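Local coordinates for glyoxalase-like domain protein (Staphylococcus aureus, PDB 3P8A) that is of unknown function but has a glyoxalase-like domain of the VOC family, and may bind a small molecule in a sheet-lined pocket, at residues Glu127-Val132 with Leu152-Gln157; Phe25-His30 with Pro164-Gln169; His54-Phe59 with Gly91-Thr96. All blocks are in the same frame, centred on the assembly; numbering follows the deposited sequence.

Contact 2 lies at the core, its centre about 3 Å from that of the chain. The centre of contact 3 is about 14 Å out, yet that contact is also buried; contact 1, at about 17 Å, is only partly so. All three reach the same eight-stranded sheet. Contact 1 pairs the edge strand 130-139 with strand 147-155 through backbone hydrogen bonds. Contact 2 joins two strands that have another strand between them, so only side chains meet. Contact 3 packs a loop on a turn, also without hydrogen bonds across it. Strands 147-155 and 166-170 are neighbours, which brings contacts 1 and 2 together. F94 of contact 3 touches F166 of contact 2, and Y153 of contact 1 reaches the 91-96 loop.

Contact 1: residues Glu127-Val132 with Leu152-Gln157; sequences EQVEVV and LYIMNQ
This contact is part of the antiparallel beta hairpin of strands 130-139 and 147-155, where V132 pairs with Y153 and V131 with I154. V132 and Y153 form a hydrogen-bonded pair. V132 N donates to Y153 O at 2.9 Å. In return Y153 N donates to V132 O, in the carbonyl plane and nearly straight, with 172° at the hydrogen. V131 and I154 are the non-hydrogen-bonded pair, where V131 CA lies 3.2 Å from Y153 O in a CA-H...O contact. M155 N also donates to E130 O. A water bridges the other two backbone atoms: it accepts from E130 N at 3.1 Å and donates to M155 O at 2.8 Å. Strand 130-139 is an outermost strand of the eight-stranded sheet, and helix 117-125 covers V129 and V131. On the side of V131 and I154, V129 CG2 from the loop before the strand meets I154 CG2 at 3.8 Å. V131 CG2 meets L152 CD1 at 4.0 Å, the two side chains crossing at a slant. The other face carries V132, Y153 and M155, all touching V92. There E130 and selenomethionine M155 lie side by side and point the same way, with E130 CG 3.9 Å from M155 SE. Y153 has chi1 -63°, CG beside its own backbone N, which leaves V132 O at the edge of its ring. Y153 OH is hydrogen-bonded to F94 N.

Contact 2: residues Phe25-His30 with Pro164-Gln169; sequences FDHIIH and PPFFIQ
D26, H27 and I29 meet F166 and I168 in a fully buried side-chain contact at the centre of the sheet. Strands 24-31 and 166-170 lie on either side of strand 106-113, so their short axes stay 8.5 Å apart and no hydrogen bond crosses. I168 CG2 packs against the carboxylate of D26, 3.7 Å from D26 CG, with the two side chains at about a right angle. I168 CD1 comes to the edge of the H27 ring, 4.1 Å from H27 CE1. I29 CD1 sits in the plane of the F166 ring, at its edge, and lies 3.5 Å from F166 CE1. D26 and H27 form a classic beta bulge opposite C111. H27 ND1 donates to D26 OD2 at 2.7 Å, in the imidazole plane and onto the anti lone pair. Chi1 of 61° puts H27 CG between the backbone N and the carbonyl carbon, and the bond limits the ring's rotation. Y69 stacks on H27. A glycerol, probably from the crystallisation liquor, lies about 4 Å from the H27 side chain. Strand order 2-3-4-1-5-8-7-6 matches the two four-stranded halves of the VOC fold; the second keeps the beta-alpha-beta-beta-beta pattern, the first lacks the helix between its first two strands.

Contact 3: residues His54-Phe59 with Gly91-Thr96; sequences HKYGTF and GVAFAT
Y56 packs against A93, F94, A95 and T96, joining the turn that leads into strand 58-64 to the loop between helices 78-84 and 97-100. The tight part centres on the methyl of A95. A95 CB lies 3.6 Å from Y56 CB and equally close to Y56 CG, at the root of the ring. T58 closes on the same methyl with both of its branches: T58 OG1 and T58 CG2 are each 3.8 Å from A95 CB. With chi1 at 52°, T58 OG1 lies between its backbone N and carbonyl carbon, and it is hydrogen-bonded to H53 ND1. Further out, A93 CB reaches the phenol end, 3.5 Å from Y56 OH. Chi1 of -55° sets Y56 CG beside its backbone N and sends the ring along the 93-96 turn, where residues 94-96 have helical backbone angles.

The rest is looser. T96 CG2 approaches Y56 CD1 only to 4.0 Å. The rings of Y56 and F94 meet obliquely, centroids 5.9 Å apart and planes at 75°. A glycerol, probably from the crystallisation liquor, lies about 3 Å from the F94 side chain and may mark a pocket. Beside the contact, partly exposed K55 forms a salt bridge to E89. Y56 OH makes a weak hydrogen bond to the same carboxylate oxygen, E89 OE2.

T96 OG1 is hydrogen-bonded to G90 O, within its own loop. No hydrogen bond joins 54-59 to 91-96. The two threonine hydroxyls stay local, while K55 and, weakly, Y56 tie to E89, just ahead of 91-96. Between the two segments themselves the contact is apolar packing, chiefly of methyls against an aromatic ring.

Contact 1: residues Glu127-Val132 with Leu152-Gln157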
ATOM      1  N   GLU A 127      16.081 -14.606   9.070  1.00 22.77           N
ATOM      2  CA  GLU A 127      16.886 -14.250   7.892  1.00 21.42           C
ATOM      3  C   GLU A 127      17.684 -12.978   8.173  1.00 21.68           C
ATOM      4  O   GLU A 127      18.272 -12.399   7.263  1.00 21.06           O
ATOM      5  CB  GLU A 127      15.995 -14.056   6.647  1.00 22.78           C
ATOM      6  CG  GLU A 127      15.267 -15.321   6.215  1.00 35.54           C
ATOM      7  CD  GLU A 127      14.276 -15.097   5.094  1.00 67.22           C
ATOM      8  OE1 GLU A 127      13.303 -14.336   5.306  1.00 67.53           O
ATOM      9  OE2 GLU A 127      14.492 -15.655   3.993  1.00 59.06           O
ATOM     10  N   GLN A 128      17.696 -12.541   9.437  1.00 17.14           N
ATOM     11  CA  GLN A 128      18.393 -11.336   9.894  1.00 16.66           C
ATOM     12  C   GLN A 128      17.896 -10.036   9.241  1.00 20.39           C
ATOM     13  O   GLN A 128      18.663  -9.097   9.063  1.00 19.59           O
ATOM     14  CB  GLN A 128      19.940 -11.499   9.843  1.00 17.64           C
ATOM     15  CG  GLN A 128      20.755 -10.522  10.734  1.00 33.24           C
ATOM     16  CD  GLN A 128      20.433 -10.552  12.216  1.00 39.60           C
ATOM     17  OE1 GLN A 128      19.963 -11.553  12.753  1.00 28.54           O
ATOM     18  NE2 GLN A 128      20.721  -9.455  12.914  1.00 36.82           N
ATOM     19  N   VAL A 129      16.624  -9.984   8.846  1.00 17.20           N
ATOM     20  CA  VAL A 129      16.094  -8.708   8.360  1.00 17.44           C
ATOM     21  C   VAL A 129      15.623  -7.959   9.605  1.00 20.22           C
ATOM     22  O   VAL A 129      14.903  -8.541  10.434  1.00 18.94           O
ATOM     23  CB  VAL A 129      15.090  -8.694   7.161  1.00 21.16           C
ATOM     24  CG1 VAL A 129      14.684 -10.080   6.693  1.00 20.70           C
ATOM     25  CG2 VAL A 129      13.872  -7.821   7.423  1.00 21.43           C
ATOM     26  N   GLU A 130      16.131  -6.732   9.800  1.00 17.21           N
ATOM     27  CA  GLU A 130      15.768  -5.910  10.954  1.00 17.88           C
ATOM     28  C   GLU A 130      14.322  -5.474  10.718  1.00 23.68           C
ATOM     29  O   GLU A 130      13.988  -5.017   9.628  1.00 24.14           O
ATOM     30  CB  GLU A 130      16.725  -4.706  11.112  1.00 19.61           C
ATOM     31  CG  GLU A 130      16.351  -3.681  12.186  1.00 35.45           C
ATOM     32  CD  GLU A 130      16.409  -4.071  13.660  1.00 60.01           C
ATOM     33  OE1 GLU A 130      17.205  -4.970  14.025  1.00 53.45           O
ATOM     34  OE2 GLU A 130      15.684  -3.433  14.461  1.00 39.54           O
ATOM     35  N   VAL A 131      13.459  -5.730  11.692  1.00 20.69           N
ATOM     36  CA  VAL A 131      12.045  -5.380  11.602  1.00 20.11           C
ATOM     37  C   VAL A 131      11.701  -4.369  12.705  1.00 22.94           C
ATOM     38  O   VAL A 131      12.395  -4.329  13.709  1.00 21.81           O
ATOM     39  CB  VAL A 131      11.099  -6.623  11.640  1.00 23.72           C
ATOM     40  CG1 VAL A 131      11.418  -7.615  10.535  1.00 22.78           C
ATOM     41  CG2 VAL A 131      11.117  -7.313  13.008  1.00 24.06           C
ATOM     42  N   VAL A 132      10.652  -3.554  12.498  1.00 19.30           N
ATOM     43  CA  VAL A 132      10.091  -2.618  13.484  1.00 18.57           C
ATOM     44  C   VAL A 132       8.653  -3.062  13.705  1.00 21.30           C
ATOM     45  O   VAL A 132       7.886  -3.197  12.748  1.00 18.34           O
ATOM     46  CB  VAL A 132      10.201  -1.113  13.137  1.00 21.82           C
ATOM     47  CG1 VAL A 132       9.414  -0.251  14.119  1.00 21.60           C
ATOM     48  CG2 VAL A 132      11.655  -0.658  13.107  1.00 22.12           C
ATOM     49  N   LEU A 152       3.810  -4.267  10.748  1.00 14.28           N
ATOM     50  CA  LEU A 152       5.190  -4.722  10.903  1.00 13.48           C
ATOM     51  C   LEU A 152       5.940  -4.140   9.718  1.00 16.20           C
ATOM     52  O   LEU A 152       5.449  -4.186   8.584  1.00 14.74           O
ATOM     53  CB  LEU A 152       5.276  -6.250  10.921  1.00 14.23           C
ATOM     54  CG  LEU A 152       6.677  -6.881  11.072  1.00 19.27           C
ATOM     55  CD1 LEU A 152       7.197  -6.769  12.503  1.00 20.24           C
ATOM     56  CD2 LEU A 152       6.646  -8.314  10.617  1.00 19.47           C
ATOM     57  N   TYR A 153       7.079  -3.518   9.995  1.00 12.80           N
ATOM     58  CA  TYR A 153       7.880  -2.880   8.972  1.00 13.45           C
ATOM     59  C   TYR A 153       9.214  -3.538   8.797  1.00 18.46           C
ATOM     60  O   TYR A 153       9.799  -4.019   9.772  1.00 17.83           O
ATOM     61  CB  TYR A 153       8.122  -1.431   9.335  1.00 14.02           C
ATOM     62  CG  TYR A 153       6.855  -0.607   9.405  1.00 15.06           C
ATOM     63  CD1 TYR A 153       6.302  -0.047   8.259  1.00 15.74           C
ATOM     64  CD2 TYR A 153       6.267  -0.301  10.628  1.00 15.26           C
ATOM     65  CE1 TYR A 153       5.153   0.733   8.315  1.00 16.62           C
ATOM     66  CE2 TYR A 153       5.137   0.516  10.701  1.00 16.46           C
ATOM     67  CZ  TYR A 153       4.574   1.013   9.536  1.00 18.71           C
ATOM     68  OH  TYR A 153       3.493   1.841   9.582  1.00 15.42           O
ATOM     69  N   ILE A 154       9.733  -3.485   7.572  1.00 14.61           N
ATOM     70  CA  ILE A 154      11.082  -3.948   7.275  1.00 13.83           C
ATOM     71  C   ILE A 154      12.011  -2.749   7.409  1.00 22.54           C
ATOM     72  O   ILE A 154      11.732  -1.687   6.863  1.00 19.20           O
ATOM     73  CB  ILE A 154      11.153  -4.589   5.871  1.00 16.05           C
ATOM     74  CG1 ILE A 154      10.372  -5.920   5.856  1.00 15.38           C
ATOM     75  CG2 ILE A 154      12.626  -4.780   5.421  1.00 16.67           C
ATOM     76  CD1 ILE A 154      10.077  -6.436   4.479  1.00 16.28           C
HETATM   77  N   MSE A 155      13.118  -2.910   8.145  1.00 27.36           N
HETATM   78  CA  MSE A 155      14.112  -1.854   8.263  1.00 31.23           C
HETATM   79  C   MSE A 155      15.428  -2.283   7.573  1.00 37.15           C
HETATM   80  O   MSE A 155      16.309  -2.899   8.189  1.00 37.32           O
HETATM   81  CB  MSE A 155      14.317  -1.443   9.716  1.00 35.29           C
HETATM   82  CG  MSE A 155      14.781  -0.026   9.845  1.00 45.87           C
HETATM   83 SE   MSE A 155      16.100   0.082  11.219  0.70 58.36          SE
HETATM   84  CE  MSE A 155      17.659  -0.290  10.080  1.00 55.13           C
ATOM     85  N   ASN A 156      15.527  -1.995   6.278  1.00 34.40           N
ATOM     86  CA  ASN A 156      16.699  -2.348   5.488  1.00 35.71           C
ATOM     87  C   ASN A 156      17.909  -1.489   5.861  1.00 43.27           C
ATOM     88  O   ASN A 156      17.834  -0.259   5.781  1.00 43.89           O
ATOM     89  CB  ASN A 156      16.391  -2.280   3.989  1.00 33.82           C
ATOM     90  CG  ASN A 156      17.444  -2.876   3.080  1.00 44.92           C
ATOM     91  OD1 ASN A 156      17.470  -2.603   1.880  1.00 42.41           O
ATOM     92  ND2 ASN A 156      18.328  -3.706   3.613  1.00 30.54           N
ATOM     93  N   GLN A 157      19.013  -2.157   6.296  1.00 41.52           N
ATOM     94  CA  GLN A 157      20.281  -1.535   6.705  1.00 42.28           C
ATOM     95  C   GLN A 157      21.040  -1.002   5.489  1.00 46.33           C
ATOM     96  O   GLN A 157      21.813  -0.045   5.610  1.00 46.93           O
ATOM     97  CB  GLN A 157      21.148  -2.522   7.495  1.00 44.10           C
ATOM     98  CG  GLN A 157      21.543  -2.016   8.891  1.00 68.20           C
ATOM     99  CD  GLN A 157      20.541  -2.338   9.983  1.00 94.54           C
ATOM    100  OE1 GLN A 157      19.708  -3.249   9.869  1.00 91.76           O
ATOM    101  NE2 GLN A 157      20.629  -1.616  11.092  1.00 88.89           N
TER
HETATM  102  O   HOH W   1      17.493  -5.329   7.342  1.00 27.85           O

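Contact 2: residues Phe25-His30 with Pro164-Gln169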
ATOM      1  N   PHE A  25      -2.227  -8.967  -1.239  1.00 13.17           N
ATOM      2  CA  PHE A  25      -2.236  -7.506  -1.347  1.00 12.25           C
ATOM      3  C   PHE A  25      -3.379  -6.953  -0.473  1.00 16.26           C
ATOM      4  O   PHE A  25      -4.497  -7.449  -0.557  1.00 15.40           O
ATOM      5  CB  PHE A  25      -2.447  -7.108  -2.833  1.00 13.46           C
ATOM      6  CG  PHE A  25      -2.578  -5.626  -3.051  1.00 14.32           C
ATOM      7  CD1 PHE A  25      -1.453  -4.815  -3.104  1.00 15.95           C
ATOM      8  CD2 PHE A  25      -3.827  -5.033  -3.181  1.00 16.75           C
ATOM      9  CE1 PHE A  25      -1.581  -3.442  -3.269  1.00 16.48           C
ATOM     10  CE2 PHE A  25      -3.949  -3.656  -3.345  1.00 19.29           C
ATOM     11  CZ  PHE A  25      -2.828  -2.875  -3.400  1.00 16.96           C
ATOM     12  N   ASP A  26      -3.091  -5.956   0.386  1.00 12.47           N
ATOM     13  CA  ASP A  26      -4.147  -5.355   1.192  1.00 11.63           C
ATOM     14  C   ASP A  26      -4.586  -4.011   0.651  1.00 16.34           C
ATOM     15  O   ASP A  26      -5.756  -3.825   0.336  1.00 15.83           O
ATOM     16  CB  ASP A  26      -3.752  -5.236   2.670  1.00 12.04           C
ATOM     17  CG  ASP A  26      -4.974  -5.046   3.549  1.00 21.14           C
ATOM     18  OD1 ASP A  26      -5.768  -6.010   3.682  1.00 23.04           O
ATOM     19  OD2 ASP A  26      -5.134  -3.939   4.104  1.00 18.77           O
ATOM     20  N   HIS A  27      -3.662  -3.053   0.588  1.00 12.17           N
ATOM     21  CA  HIS A  27      -4.024  -1.733   0.119  1.00 12.05           C
ATOM     22  C   HIS A  27      -2.827  -0.979  -0.429  1.00 13.42           C
ATOM     23  O   HIS A  27      -1.690  -1.405  -0.237  1.00 13.48           O
ATOM     24  CB  HIS A  27      -4.786  -0.926   1.216  1.00 11.81           C
ATOM     25  CG  HIS A  27      -4.032  -0.669   2.487  1.00 14.72           C
ATOM     26  ND1 HIS A  27      -4.023  -1.584   3.523  1.00 16.58           N
ATOM     27  CD2 HIS A  27      -3.337   0.423   2.872  1.00 15.54           C
ATOM     28  CE1 HIS A  27      -3.339  -1.019   4.496  1.00 14.95           C
ATOM     29  NE2 HIS A  27      -2.876   0.171   4.133  1.00 15.39           N
ATOM     30  N   ILE A  28      -3.103   0.084  -1.200  1.00  7.04           N
ATOM     31  CA  ILE A  28      -2.106   0.989  -1.726  1.00  6.27           C
ATOM     32  C   ILE A  28      -2.385   2.348  -1.094  1.00 11.07           C
ATOM     33  O   ILE A  28      -3.544   2.719  -0.935  1.00 12.28           O
ATOM     34  CB  ILE A  28      -2.053   1.030  -3.295  1.00  9.47           C
ATOM     35  CG1 ILE A  28      -0.898   1.926  -3.787  1.00  9.84           C
ATOM     36  CG2 ILE A  28      -3.407   1.386  -3.955  1.00  9.04           C
ATOM     37  CD1 ILE A  28      -0.430   1.614  -5.218  1.00 11.25           C
ATOM     38  N   ILE A  29      -1.342   3.072  -0.719  1.00  8.20           N
ATOM     39  CA  ILE A  29      -1.479   4.386  -0.094  1.00  7.01           C
ATOM     40  C   ILE A  29      -1.204   5.466  -1.075  1.00 11.64           C
ATOM     41  O   ILE A  29      -0.125   5.503  -1.675  1.00  9.30           O
ATOM     42  CB  ILE A  29      -0.581   4.536   1.161  1.00  8.89           C
ATOM     43  CG1 ILE A  29      -0.887   3.429   2.185  1.00  8.44           C
ATOM     44  CG2 ILE A  29      -0.727   5.930   1.812  1.00  8.78           C
ATOM     45  CD1 ILE A  29       0.318   2.761   2.637  1.00 22.50           C
ATOM     46  N   HIS A  30      -2.156   6.399  -1.175  1.00 10.11           N
ATOM     47  CA  HIS A  30      -2.035   7.583  -2.002  1.00  7.02           C
ATOM     48  C   HIS A  30      -2.115   8.840  -1.111  1.00 12.26           C
ATOM     49  O   HIS A  30      -3.175   9.116  -0.536  1.00 12.15           O
ATOM     50  CB  HIS A  30      -3.105   7.574  -3.108  1.00  6.50           C
ATOM     51  CG  HIS A  30      -3.019   8.711  -4.094  1.00  9.20           C
ATOM     52  ND1 HIS A  30      -3.939   8.834  -5.128  1.00 11.02           N
ATOM     53  CD2 HIS A  30      -2.141   9.744  -4.166  1.00 10.72           C
ATOM     54  CE1 HIS A  30      -3.587   9.924  -5.796  1.00 10.32           C
ATOM     55  NE2 HIS A  30      -2.510  10.509  -5.251  1.00 10.20           N
ATOM     56  N   PRO A 164      10.110  -0.129   1.347  1.00 12.53           N
ATOM     57  CA  PRO A 164       9.627  -1.507   1.424  1.00 12.29           C
ATOM     58  C   PRO A 164       8.145  -1.611   1.754  1.00 13.69           C
ATOM     59  O   PRO A 164       7.681  -0.966   2.700  1.00 13.75           O
ATOM     60  CB  PRO A 164      10.465  -2.114   2.578  1.00 13.62           C
ATOM     61  CG  PRO A 164      11.712  -1.291   2.607  1.00 18.07           C
ATOM     62  CD  PRO A 164      11.196   0.104   2.328  1.00 13.63           C
ATOM     63  N   PRO A 165       7.409  -2.480   1.038  1.00 10.87           N
ATOM     64  CA  PRO A 165       6.017  -2.764   1.432  1.00  9.50           C
ATOM     65  C   PRO A 165       5.998  -3.252   2.887  1.00 13.98           C
ATOM     66  O   PRO A 165       6.986  -3.827   3.368  1.00 12.50           O
ATOM     67  CB  PRO A 165       5.612  -3.907   0.493  1.00 10.08           C
ATOM     68  CG  PRO A 165       6.484  -3.741  -0.690  1.00 14.62           C
ATOM     69  CD  PRO A 165       7.804  -3.294  -0.132  1.00 12.13           C
ATOM     70  N   PHE A 166       4.897  -2.991   3.594  1.00 10.77           N
ATOM     71  CA  PHE A 166       4.770  -3.347   5.000  1.00  9.65           C
ATOM     72  C   PHE A 166       3.616  -4.312   5.200  1.00 15.11           C
ATOM     73  O   PHE A 166       2.882  -4.594   4.252  1.00 13.89           O
ATOM     74  CB  PHE A 166       4.680  -2.096   5.893  1.00 11.28           C
ATOM     75  CG  PHE A 166       3.472  -1.227   5.648  1.00 12.64           C
ATOM     76  CD1 PHE A 166       3.470  -0.286   4.627  1.00 15.10           C
ATOM     77  CD2 PHE A 166       2.350  -1.319   6.465  1.00 14.63           C
ATOM     78  CE1 PHE A 166       2.357   0.526   4.412  1.00 16.25           C
ATOM     79  CE2 PHE A 166       1.246  -0.495   6.257  1.00 17.97           C
ATOM     80  CZ  PHE A 166       1.259   0.428   5.240  1.00 15.47           C
ATOM     81  N   PHE A 167       3.512  -4.882   6.410  1.00 10.95           N
ATOM     82  CA  PHE A 167       2.546  -5.935   6.698  1.00 10.77           C
ATOM     83  C   PHE A 167       1.450  -5.475   7.629  1.00 14.13           C
ATOM     84  O   PHE A 167       1.689  -4.658   8.508  1.00 13.51           O
ATOM     85  CB  PHE A 167       3.279  -7.137   7.345  1.00 12.35           C
ATOM     86  CG  PHE A 167       4.431  -7.704   6.540  1.00 12.39           C
ATOM     87  CD1 PHE A 167       4.223  -8.735   5.632  1.00 14.20           C
ATOM     88  CD2 PHE A 167       5.733  -7.254   6.746  1.00 13.26           C
ATOM     89  CE1 PHE A 167       5.292  -9.271   4.897  1.00 14.26           C
ATOM     90  CE2 PHE A 167       6.794  -7.779   6.002  1.00 15.22           C
ATOM     91  CZ  PHE A 167       6.567  -8.817   5.107  1.00 12.00           C
ATOM     92  N   ILE A 168       0.268  -6.047   7.458  1.00 12.16           N
ATOM     93  CA  ILE A 168      -0.886  -5.765   8.276  1.00 12.85           C
ATOM     94  C   ILE A 168      -1.564  -7.056   8.728  1.00 17.32           C
ATOM     95  O   ILE A 168      -1.755  -7.985   7.946  1.00 16.45           O
ATOM     96  CB  ILE A 168      -1.916  -4.798   7.576  1.00 15.63           C
ATOM     97  CG1 ILE A 168      -2.972  -4.253   8.588  1.00 17.17           C
ATOM     98  CG2 ILE A 168      -2.601  -5.446   6.328  1.00 12.41           C
ATOM     99  CD1 ILE A 168      -3.701  -2.937   8.085  1.00 21.85           C
ATOM    100  N   GLN A 169      -1.975  -7.062   9.983  1.00 15.05           N
ATOM    101  CA  GLN A 169      -2.800  -8.114  10.549  1.00 15.73           C
ATOM    102  C   GLN A 169      -3.955  -7.393  11.241  1.00 17.30           C
ATOM    103  O   GLN A 169      -3.759  -6.680  12.230  1.00 13.15           O
ATOM    104  CB  GLN A 169      -2.059  -9.034  11.529  1.00 17.03           C
ATOM    105  CG  GLN A 169      -2.914 -10.275  11.851  1.00 21.67           C
ATOM    106  CD  GLN A 169      -2.374 -11.093  12.991  1.00 31.00           C
ATOM    107  OE1 GLN A 169      -1.219 -11.522  12.994  1.00 18.23           O
ATOM    108  NE2 GLN A 169      -3.229 -11.389  13.942  1.00 27.02           N
TER

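Contact 3: residues His54-Phe59 with Gly91-Thr96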
ATOM      1  N   HIS A  54      -4.332   8.652  15.594  1.00 22.87           N
ATOM      2  CA  HIS A  54      -3.898   9.523  16.693  1.00 25.11           C
ATOM      3  C   HIS A  54      -2.406   9.632  16.881  1.00 27.39           C
ATOM      4  O   HIS A  54      -1.932  10.727  17.136  1.00 27.66           O
ATOM      5  CB  HIS A  54      -4.605   9.223  18.027  1.00 27.96           C
ATOM      6  CG  HIS A  54      -4.472  10.360  18.999  1.00 33.63           C
ATOM      7  ND1 HIS A  54      -5.389  11.401  19.022  1.00 36.47           N
ATOM      8  CD2 HIS A  54      -3.483  10.627  19.891  1.00 36.74           C
ATOM      9  CE1 HIS A  54      -4.947  12.248  19.943  1.00 36.54           C
ATOM     10  NE2 HIS A  54      -3.804  11.822  20.496  1.00 36.95           N
ATOM     11  N   LYS A  55      -1.668   8.523  16.718  1.00 23.29           N
ATOM     12  CA  LYS A  55      -0.205   8.489  16.858  1.00 23.89           C
ATOM     13  C   LYS A  55       0.522   9.411  15.875  1.00 26.39           C
ATOM     14  O   LYS A  55       1.572   9.959  16.218  1.00 26.66           O
ATOM     15  CB  LYS A  55       0.312   7.078  16.593  1.00 27.07           C
ATOM     16  CG  LYS A  55       0.140   6.084  17.723  1.00 42.08           C
ATOM     17  CD  LYS A  55       0.333   4.641  17.231  1.00 50.51           C
ATOM     18  CE  LYS A  55       1.732   4.311  16.756  1.00 59.29           C
ATOM     19  NZ  LYS A  55       2.735   4.338  17.859  1.00 66.66           N
ATOM     20  N   TYR A  56      -0.014   9.548  14.640  1.00 20.20           N
ATOM     21  CA  TYR A  56       0.641  10.298  13.567  1.00 18.50           C
ATOM     22  C   TYR A  56       0.040  11.621  13.159  1.00 21.20           C
ATOM     23  O   TYR A  56       0.756  12.440  12.590  1.00 21.77           O
ATOM     24  CB  TYR A  56       0.813   9.401  12.342  1.00 20.51           C
ATOM     25  CG  TYR A  56       1.552   8.110  12.628  1.00 22.81           C
ATOM     26  CD1 TYR A  56       2.920   8.110  12.902  1.00 25.50           C
ATOM     27  CD2 TYR A  56       0.888   6.887  12.614  1.00 23.18           C
ATOM     28  CE1 TYR A  56       3.602   6.925  13.175  1.00 24.98           C
ATOM     29  CE2 TYR A  56       1.557   5.699  12.905  1.00 23.83           C
ATOM     30  CZ  TYR A  56       2.918   5.721  13.158  1.00 28.07           C
ATOM     31  OH  TYR A  56       3.579   4.548  13.399  1.00 27.15           O
ATOM     32  N   GLY A  57      -1.244  11.836  13.436  1.00 16.70           N
ATOM     33  CA  GLY A  57      -1.916  13.084  13.075  1.00 15.80           C
ATOM     34  C   GLY A  57      -2.444  13.094  11.650  1.00 19.61           C
ATOM     35  O   GLY A  57      -2.678  14.166  11.079  1.00 18.67           O
ATOM     36  N   THR A  58      -2.632  11.888  11.067  1.00 16.58           N
ATOM     37  CA  THR A  58      -3.112  11.668   9.692  1.00 15.69           C
ATOM     38  C   THR A  58      -4.544  11.161   9.710  1.00 18.15           C
ATOM     39  O   THR A  58      -5.006  10.669  10.744  1.00 16.90           O
ATOM     40  CB  THR A  58      -2.206  10.679   8.930  1.00 16.67           C
ATOM     41  OG1 THR A  58      -2.021   9.479   9.694  1.00 15.86           O
ATOM     42  CG2 THR A  58      -0.868  11.272   8.538  1.00 11.80           C
ATOM     43  N   PHE A  59      -5.245  11.280   8.564  1.00 14.06           N
ATOM     44  CA  PHE A  59      -6.610  10.777   8.356  1.00 13.07           C
ATOM     45  C   PHE A  59      -6.730  10.230   6.955  1.00 13.66           C
ATOM     46  O   PHE A  59      -5.955  10.608   6.073  1.00 13.34           O
ATOM     47  CB  PHE A  59      -7.682  11.860   8.604  1.00 14.63           C
ATOM     48  CG  PHE A  59      -7.607  13.079   7.714  1.00 15.07           C
ATOM     49  CD1 PHE A  59      -6.686  14.091   7.968  1.00 18.67           C
ATOM     50  CD2 PHE A  59      -8.496  13.243   6.659  1.00 17.48           C
ATOM     51  CE1 PHE A  59      -6.624  15.220   7.148  1.00 19.78           C
ATOM     52  CE2 PHE A  59      -8.435  14.376   5.835  1.00 20.41           C
ATOM     53  CZ  PHE A  59      -7.503  15.357   6.087  1.00 18.48           C
ATOM     54  N   GLY A  91      10.999   6.507  11.164  1.00 15.78           N
ATOM     55  CA  GLY A  91      11.892   6.259  10.042  1.00 15.20           C
ATOM     56  C   GLY A  91      11.345   5.205   9.096  1.00 18.79           C
ATOM     57  O   GLY A  91      11.739   5.169   7.929  1.00 19.39           O
ATOM     58  N   VAL A  92      10.408   4.353   9.577  1.00 13.91           N
ATOM     59  CA  VAL A  92       9.773   3.296   8.776  1.00 13.46           C
ATOM     60  C   VAL A  92       8.254   3.440   8.558  1.00 13.43           C
ATOM     61  O   VAL A  92       7.724   2.822   7.634  1.00 10.17           O
ATOM     62  CB  VAL A  92      10.098   1.866   9.306  1.00 18.69           C
ATOM     63  CG1 VAL A  92      11.594   1.581   9.288  1.00 18.94           C
ATOM     64  CG2 VAL A  92       9.511   1.622  10.693  1.00 18.80           C
ATOM     65  N   ALA A  93       7.552   4.141   9.454  1.00  9.78           N
ATOM     66  CA  ALA A  93       6.077   4.208   9.438  1.00 10.47           C
ATOM     67  C   ALA A  93       5.455   4.709   8.126  1.00 16.16           C
ATOM     68  O   ALA A  93       6.039   5.567   7.458  1.00 15.01           O
ATOM     69  CB  ALA A  93       5.572   5.020  10.620  1.00 11.18           C
ATOM     70  N   PHE A  94       4.273   4.168   7.757  1.00 14.57           N
ATOM     71  CA  PHE A  94       3.598   4.588   6.532  1.00 13.96           C
ATOM     72  C   PHE A  94       3.267   6.087   6.530  1.00 19.39           C
ATOM     73  O   PHE A  94       3.501   6.742   5.521  1.00 19.12           O
ATOM     74  CB  PHE A  94       2.346   3.734   6.246  1.00 15.76           C
ATOM     75  CG  PHE A  94       1.170   4.084   7.119  1.00 17.92           C
ATOM     76  CD1 PHE A  94       0.165   4.917   6.654  1.00 20.50           C
ATOM     77  CD2 PHE A  94       1.109   3.644   8.439  1.00 20.69           C
ATOM     78  CE1 PHE A  94      -0.896   5.289   7.490  1.00 22.87           C
ATOM     79  CE2 PHE A  94       0.071   4.044   9.282  1.00 24.56           C
ATOM     80  CZ  PHE A  94      -0.936   4.853   8.800  1.00 22.91           C
ATOM     81  N   ALA A  95       2.747   6.644   7.655  1.00 17.49           N
ATOM     82  CA  ALA A  95       2.335   8.057   7.718  1.00 16.52           C
ATOM     83  C   ALA A  95       3.474   9.073   7.565  1.00 17.98           C
ATOM     84  O   ALA A  95       3.326  10.060   6.864  1.00 18.32           O
ATOM     85  CB  ALA A  95       1.556   8.318   9.000  1.00 17.85           C
ATOM     86  N   THR A  96       4.606   8.820   8.217  1.00 14.09           N
ATOM     87  CA  THR A  96       5.777   9.678   8.236  1.00 12.17           C
ATOM     88  C   THR A  96       6.487   9.751   6.888  1.00 14.72           C
ATOM     89  O   THR A  96       7.301  10.660   6.683  1.00 14.33           O
ATOM     90  CB  THR A  96       6.693   9.344   9.445  1.00 21.27           C
ATOM     91  OG1 THR A  96       7.055   7.972   9.396  1.00 16.00           O
ATOM     92  CG2 THR A  96       6.024   9.608  10.807  1.00 18.27           C
TER